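Local coordinates for major capsid protein (PDB 1NO7) that forms the main building block of the herpes simplex virus 1 capsid shell, represented here by its large protease-resistant upper domain, at residues Leu243-Ala251 with His358-Met366; Gln252-Thr260 with Ala270-Asp278. All blocks are in the same frame, centred on the assembly; numbering follows the deposited sequence.

In the fold
Both contacts use helix 234-256 of the VP5 upper domain. Interaction 1 takes its middle turns and packs them against helix 353-371. Interaction 2 takes its C-terminal part and the loop that follows, and meets a short helix and turn about ten residues further on. Interaction 1 is buried and apolar, a crossing of two helices distant in sequence. The centre of interaction 2 lies about 22 Å from the centre of the chain, that of interaction 1 about 13 Å. Interaction 2 is partly buried and mixes amide hydrogen bonds, a weak salt bridge and valine packing. Lys360 joins the two, since its NZ probably donates a hydrogen bond to Met276 O.

Interaction 1: Leu243-Ala251 with His358-Met366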
# COMPACT_ATOMS: atom_id res chain seq x y z
N LEU A 243 15.03 3.76 8.59
CA LEU A 243 13.98 3.08 7.85
C LEU A 243 14.49 2.70 6.47
O LEU A 243 14.60 1.53 6.13
CB LEU A 243 12.76 3.97 7.70
CG LEU A 243 11.42 3.29 7.95
CD1 LEU A 243 11.17 3.30 9.45
CD2 LEU A 243 10.28 4.02 7.23
N VAL A 244 14.83 3.70 5.67
CA VAL A 244 15.32 3.43 4.32
C VAL A 244 16.58 2.56 4.33
O VAL A 244 16.78 1.73 3.45
CB VAL A 244 15.64 4.71 3.57
CG1 VAL A 244 15.92 4.36 2.09
CG2 VAL A 244 14.49 5.70 3.71
N ALA A 245 17.43 2.78 5.33
CA ALA A 245 18.68 2.03 5.46
C ALA A 245 18.40 0.52 5.52
O ALA A 245 19.22 -0.31 5.09
CB ALA A 245 19.43 2.48 6.72
N HIS A 246 17.23 0.17 6.05
CA HIS A 246 16.80 -1.22 6.19
C HIS A 246 16.30 -1.65 4.82
O HIS A 246 16.88 -2.54 4.21
CB HIS A 246 15.66 -1.31 7.20
CG HIS A 246 15.37 -2.70 7.68
ND1 HIS A 246 16.11 -3.32 8.67
CD2 HIS A 246 14.41 -3.59 7.31
CE1 HIS A 246 15.61 -4.52 8.90
NE2 HIS A 246 14.58 -4.71 8.09
N VAL A 247 15.24 -1.00 4.34
CA VAL A 247 14.70 -1.34 3.03
C VAL A 247 15.83 -1.42 2.02
O VAL A 247 15.69 -2.04 0.96
CB VAL A 247 13.67 -0.29 2.55
CG1 VAL A 247 13.40 -0.46 1.04
CG2 VAL A 247 12.35 -0.47 3.35
N GLU A 248 16.97 -0.81 2.34
CA GLU A 248 18.10 -0.89 1.42
C GLU A 248 18.75 -2.26 1.54
O GLU A 248 19.15 -2.83 0.53
CB GLU A 248 19.12 0.21 1.71
CG GLU A 248 18.68 1.59 1.25
CD GLU A 248 19.77 2.63 1.40
OE1 GLU A 248 20.81 2.51 0.72
OE2 GLU A 248 19.59 3.58 2.20
N ALA A 249 18.84 -2.78 2.76
CA ALA A 249 19.45 -4.10 2.99
C ALA A 249 18.54 -5.20 2.47
O ALA A 249 19.01 -6.12 1.80
CB ALA A 249 19.73 -4.32 4.47
N LEU A 250 17.26 -5.11 2.78
CA LEU A 250 16.32 -6.12 2.32
C LEU A 250 16.41 -6.27 0.81
O LEU A 250 16.16 -7.35 0.26
CB LEU A 250 14.90 -5.73 2.69
CG LEU A 250 14.74 -5.54 4.19
CD1 LEU A 250 13.34 -5.03 4.50
CD2 LEU A 250 15.03 -6.86 4.89
N ALA A 251 16.74 -5.17 0.14
CA ALA A 251 16.85 -5.21 -1.32
C ALA A 251 18.08 -6.04 -1.68
O ALA A 251 18.02 -6.91 -2.56
CB ALA A 251 16.98 -3.79 -1.87
N HIS A 358 11.84 -0.95 -3.97
CA HIS A 358 11.84 -0.54 -2.57
C HIS A 358 10.44 -0.29 -2.07
O HIS A 358 10.14 -0.54 -0.90
CB HIS A 358 12.67 0.71 -2.37
CG HIS A 358 14.09 0.54 -2.79
ND1 HIS A 358 14.49 0.66 -4.10
CD2 HIS A 358 15.19 0.20 -2.08
CE1 HIS A 358 15.79 0.40 -4.18
NE2 HIS A 358 16.23 0.12 -2.97
N HIS A 359 9.57 0.22 -2.94
CA HIS A 359 8.21 0.47 -2.52
C HIS A 359 7.56 -0.87 -2.17
O HIS A 359 7.02 -1.05 -1.06
CB HIS A 359 7.43 1.18 -3.63
CG HIS A 359 7.60 2.67 -3.59
ND1 HIS A 359 8.82 3.28 -3.43
CD2 HIS A 359 6.69 3.67 -3.67
CE1 HIS A 359 8.66 4.59 -3.41
NE2 HIS A 359 7.38 4.86 -3.55
N LYS A 360 7.63 -1.81 -3.11
CA LYS A 360 7.08 -3.14 -2.89
C LYS A 360 7.69 -3.73 -1.63
O LYS A 360 6.98 -4.29 -0.80
CB LYS A 360 7.36 -4.02 -4.09
CG LYS A 360 6.58 -3.59 -5.30
CD LYS A 360 7.12 -4.22 -6.57
CE LYS A 360 7.13 -5.74 -6.49
NZ LYS A 360 7.71 -6.29 -7.75
N ILE A 361 9.00 -3.58 -1.48
CA ILE A 361 9.66 -4.11 -0.29
C ILE A 361 9.02 -3.52 0.96
O ILE A 361 8.71 -4.24 1.92
CB ILE A 361 11.14 -3.74 -0.24
CG1 ILE A 361 11.86 -4.34 -1.45
CG2 ILE A 361 11.72 -4.18 1.11
CD1 ILE A 361 13.41 -4.35 -1.36
N TYR A 362 8.83 -2.20 0.94
CA TYR A 362 8.25 -1.48 2.05
C TYR A 362 6.82 -1.93 2.36
O TYR A 362 6.50 -2.30 3.50
CB TYR A 362 8.24 0.02 1.74
CG TYR A 362 7.99 0.87 2.95
CD1 TYR A 362 9.01 1.12 3.87
CD2 TYR A 362 6.71 1.36 3.24
CE1 TYR A 362 8.77 1.84 5.05
CE2 TYR A 362 6.46 2.07 4.41
CZ TYR A 362 7.49 2.30 5.31
OH TYR A 362 7.25 2.97 6.49
N TYR A 363 5.96 -1.89 1.33
CA TYR A 363 4.55 -2.24 1.47
C TYR A 363 4.22 -3.70 1.77
O TYR A 363 3.27 -4.00 2.52
CB TYR A 363 3.78 -1.80 0.22
CG TYR A 363 3.62 -0.31 0.18
CD1 TYR A 363 4.72 0.53 0.11
CD2 TYR A 363 2.36 0.26 0.32
CE1 TYR A 363 4.59 1.91 0.19
CE2 TYR A 363 2.21 1.65 0.40
CZ TYR A 363 3.32 2.47 0.34
OH TYR A 363 3.17 3.84 0.45
N TYR A 364 5.00 -4.61 1.18
CA TYR A 364 4.80 -6.04 1.36
C TYR A 364 5.61 -6.63 2.51
O TYR A 364 5.32 -7.73 2.97
CB TYR A 364 5.10 -6.79 0.07
CG TYR A 364 4.04 -6.58 -1.00
CD1 TYR A 364 4.40 -6.21 -2.30
CD2 TYR A 364 2.67 -6.79 -0.72
CE1 TYR A 364 3.43 -6.04 -3.31
CE2 TYR A 364 1.69 -6.62 -1.72
CZ TYR A 364 2.08 -6.24 -3.02
OH TYR A 364 1.13 -6.03 -4.02
N VAL A 365 6.63 -5.93 2.98
CA VAL A 365 7.40 -6.47 4.09
C VAL A 365 7.39 -5.56 5.30
O VAL A 365 6.84 -5.90 6.37
CB VAL A 365 8.85 -6.70 3.70
CG1 VAL A 365 9.60 -7.35 4.85
CG2 VAL A 365 8.91 -7.55 2.46
N MET A 366 8.01 -4.39 5.13
CA MET A 366 8.12 -3.37 6.16
C MET A 366 6.77 -3.07 6.83
O MET A 366 6.65 -3.13 8.06
CB MET A 366 8.71 -2.11 5.55
CG MET A 366 10.13 -2.28 4.99
SD MET A 366 11.45 -2.05 6.28
CE MET A 366 10.60 -2.61 7.80
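A nearly perpendicular helix crossing joins Val247, on helix 234-256, to a pocket formed by His358, Ile361, Tyr362 and Met366 on helix 353-371. The segment axes approach to 9.7 Å at an angle of 101°. Val247 is a knob in a hole, and its two methyls go to different walls. CG1 lies anti to the backbone N (chi1 165°) and meets the edge of the His358 ring, with Val247 CG1 3.7 Å from His358 CD2. CG2 meets the edge of the Tyr362 ring and also packs against CG and SD of Met366. This single knob-into-hole contact pins the buried helix crossing, and the surrounding packing is mainly apolar. Around the knob, Leu250 CD1 lies 3.9 Å from Ile361 CG2. Ile361 CD1 reaches on to Ala251 CB at 3.6 Å. The bent Met366 chain brings SD within 4.5 Å of the His246 ring centroid, an oblique sulfur-aromatic contact. Leu243 crosses Tyr362 at about a right angle, with its CD2 at the ring edge beside CE1 and OH. The Tyr362 hydroxyl is hydrogen-bonded to Val215 O. Tyr218 of helix 218-226 touches Val247 and Tyr362, while Tyr572 of helix 567-577 meets His246 and Leu250.

Interaction 2: Gln252-Thr260 with Ala270-Asp278; sequences QLVDDFTLT and AELNHLMRD
Asn273 ND2 gives two hydrogen bonds to the segment 252-260. One runs to Thr258 OG1 at 2.6 Å and lies in the amide plane of Asn273. The other, to Phe257 O, is bent (130° at the hydrogen) and weak. Thr258 OG1 in turn donates to Val254 O at 2.9 Å, from above the carbonyl plane. Phe257 N reaches the same oxygen from the opposite face. Asn273 thus ties the short helix 269-273 to the loop at Thr258. Towards solvent, Asp255 OD1 and Arg277 NH2 form a weak salt bridge at 3.4 Å. The Asp255 side chain is poorly ordered, so its orientation is tentative. Arg277 belongs to the type I beta turn Leu275-Asp278, just after the short helix.

Val254 packs between the two polar contacts. Its CG1 packs on Ala270 CB at 3.7 Å and on Arg277 CG. Its CG2 sits over one face of the His274 ring, 3.5 Å from the centroid, in a CH-pi contact. Ala270 CB also lies over one face of the Arg277 guanidinium. Met575 of helix 567-577 touches Val254 and His274, and Phe579 meets the His274 ring edge-to-face. Helix 583-593 adjoins Phe257 and Asn273, and helix 139-150 adjoins Phe257.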
# COMPACT_ATOMS: atom_id res chain seq x y z
N GLN A 252 19.19 -5.77 -1.00
CA GLN A 252 20.45 -6.46 -1.23
C GLN A 252 20.31 -7.96 -1.03
O GLN A 252 20.98 -8.75 -1.71
CB GLN A 252 21.52 -5.92 -0.28
CG GLN A 252 22.90 -6.45 -0.58
CD GLN A 252 23.31 -6.21 -2.02
OE1 GLN A 252 23.36 -5.08 -2.49
NE2 GLN A 252 23.60 -7.30 -2.74
N LEU A 253 19.45 -8.37 -0.11
CA LEU A 253 19.24 -9.79 0.18
C LEU A 253 19.01 -10.59 -1.09
O LEU A 253 19.60 -11.65 -1.26
CB LEU A 253 18.06 -9.99 1.11
CG LEU A 253 18.16 -11.25 1.97
CD1 LEU A 253 19.43 -11.17 2.81
CD2 LEU A 253 16.93 -11.36 2.87
N VAL A 254 18.15 -10.10 -1.98
CA VAL A 254 17.90 -10.83 -3.21
C VAL A 254 19.19 -11.10 -3.98
O VAL A 254 19.50 -12.25 -4.28
CB VAL A 254 16.94 -10.08 -4.14
CG1 VAL A 254 17.00 -10.68 -5.56
CG2 VAL A 254 15.52 -10.20 -3.60
N ASP A 255 19.94 -10.05 -4.29
CA ASP A 255 21.19 -10.21 -5.03
C ASP A 255 22.17 -11.12 -4.29
O ASP A 255 23.04 -11.75 -4.90
CB ASP A 255 21.83 -8.84 -5.29
CG ASP A 255 20.90 -7.90 -6.05
OD1 ASP A 255 20.44 -8.27 -7.15
OD2 ASP A 255 20.64 -6.79 -5.55
N ASP A 256 22.01 -11.20 -2.96
CA ASP A 256 22.86 -12.05 -2.12
C ASP A 256 22.62 -13.55 -2.34
O ASP A 256 23.47 -14.38 -2.00
CB ASP A 256 22.63 -11.72 -0.65
CG ASP A 256 23.48 -10.57 -0.18
OD1 ASP A 256 23.24 -10.10 0.95
OD2 ASP A 256 24.39 -10.16 -0.93
N PHE A 257 21.46 -13.87 -2.89
CA PHE A 257 21.07 -15.25 -3.13
C PHE A 257 20.57 -15.44 -4.56
O PHE A 257 19.57 -16.13 -4.81
CB PHE A 257 20.01 -15.66 -2.12
CG PHE A 257 20.52 -15.67 -0.71
CD1 PHE A 257 19.65 -15.46 0.35
CD2 PHE A 257 21.85 -15.94 -0.44
CE1 PHE A 257 20.11 -15.51 1.67
CE2 PHE A 257 22.32 -16.00 0.87
CZ PHE A 257 21.45 -15.78 1.93
N THR A 258 21.24 -14.77 -5.50
CA THR A 258 20.94 -14.90 -6.92
C THR A 258 22.33 -15.09 -7.53
O THR A 258 23.33 -14.67 -6.95
CB THR A 258 20.28 -13.64 -7.54
OG1 THR A 258 19.02 -13.40 -6.90
CG2 THR A 258 20.02 -13.87 -9.05
N LEU A 259 22.40 -15.73 -8.69
CA LEU A 259 23.68 -15.98 -9.31
C LEU A 259 23.95 -15.03 -10.46
O LEU A 259 23.07 -14.76 -11.27
CB LEU A 259 23.76 -17.43 -9.77
CG LEU A 259 23.57 -18.41 -8.62
CD1 LEU A 259 23.41 -19.82 -9.15
CD2 LEU A 259 24.76 -18.32 -7.67
N THR A 260 25.18 -14.53 -10.50
CA THR A 260 25.61 -13.60 -11.54
C THR A 260 25.91 -14.32 -12.84
O THR A 260 27.03 -14.79 -13.05
CB THR A 260 26.85 -12.86 -11.08
OG1 THR A 260 27.80 -13.80 -10.55
CG2 THR A 260 26.49 -11.86 -9.99
N ALA A 270 17.48 -12.30 -10.97
CA ALA A 270 16.75 -11.91 -9.76
C ALA A 270 15.22 -11.86 -9.98
O ALA A 270 14.45 -12.20 -9.08
CB ALA A 270 17.26 -10.57 -9.25
N GLU A 271 14.80 -11.45 -11.18
CA GLU A 271 13.37 -11.36 -11.47
C GLU A 271 12.71 -12.74 -11.48
O GLU A 271 11.49 -12.88 -11.28
CB GLU A 271 13.15 -10.65 -12.81
CG GLU A 271 13.49 -9.17 -12.76
CD GLU A 271 13.52 -8.52 -14.13
OE1 GLU A 271 12.55 -8.70 -14.90
OE2 GLU A 271 14.51 -7.81 -14.44
N LEU A 272 13.53 -13.77 -11.71
CA LEU A 272 13.03 -15.14 -11.74
C LEU A 272 13.26 -15.80 -10.40
O LEU A 272 12.52 -16.70 -10.01
CB LEU A 272 13.77 -15.94 -12.81
CG LEU A 272 13.63 -15.39 -14.22
CD1 LEU A 272 14.54 -16.19 -15.14
CD2 LEU A 272 12.17 -15.45 -14.67
N ASN A 273 14.29 -15.34 -9.70
CA ASN A 273 14.65 -15.88 -8.40
C ASN A 273 13.89 -15.24 -7.21
O ASN A 273 13.84 -15.83 -6.12
CB ASN A 273 16.16 -15.74 -8.21
CG ASN A 273 16.61 -16.17 -6.83
OD1 ASN A 273 16.13 -17.17 -6.30
ND2 ASN A 273 17.54 -15.42 -6.25
N HIS A 274 13.30 -14.05 -7.41
CA HIS A 274 12.55 -13.38 -6.33
C HIS A 274 11.34 -12.55 -6.76
O HIS A 274 11.35 -11.93 -7.82
CB HIS A 274 13.46 -12.46 -5.52
CG HIS A 274 12.90 -12.10 -4.18
ND1 HIS A 274 13.43 -12.57 -3.00
CD2 HIS A 274 11.85 -11.31 -3.84
CE1 HIS A 274 12.73 -12.09 -1.98
NE2 HIS A 274 11.77 -11.33 -2.47
N LEU A 275 10.32 -12.52 -5.91
CA LEU A 275 9.08 -11.82 -6.23
C LEU A 275 9.17 -10.29 -6.20
O LEU A 275 8.78 -9.64 -7.18
CB LEU A 275 7.95 -12.30 -5.30
CG LEU A 275 6.55 -11.73 -5.60
CD1 LEU A 275 6.16 -12.00 -7.06
CD2 LEU A 275 5.54 -12.36 -4.66
N MET A 276 9.66 -9.71 -5.10
CA MET A 276 9.77 -8.26 -5.02
C MET A 276 10.52 -7.73 -6.26
O MET A 276 10.03 -6.85 -6.96
CB MET A 276 10.48 -7.82 -3.71
CG MET A 276 9.79 -8.25 -2.36
SD MET A 276 8.07 -7.56 -2.06
CE MET A 276 7.12 -8.25 -3.59
N ARG A 277 11.70 -8.28 -6.56
CA ARG A 277 12.48 -7.82 -7.73
C ARG A 277 11.79 -8.18 -9.05
O ARG A 277 12.37 -7.96 -10.12
CB ARG A 277 13.87 -8.45 -7.73
CG ARG A 277 14.65 -8.25 -6.44
CD ARG A 277 15.50 -6.98 -6.43
NE ARG A 277 16.73 -7.10 -7.22
CZ ARG A 277 16.77 -7.08 -8.55
NH1 ARG A 277 15.64 -6.93 -9.24
NH2 ARG A 277 17.95 -7.22 -9.17
N ASP A 278 10.58 -8.73 -8.98
CA ASP A 278 9.88 -9.13 -10.19
C ASP A 278 8.93 -8.09 -10.77
O ASP A 278 7.82 -7.87 -10.24
CB ASP A 278 9.13 -10.45 -9.96
CG ASP A 278 8.34 -10.90 -11.19
OD1 ASP A 278 8.85 -10.73 -12.33
OD2 ASP A 278 7.22 -11.43 -11.03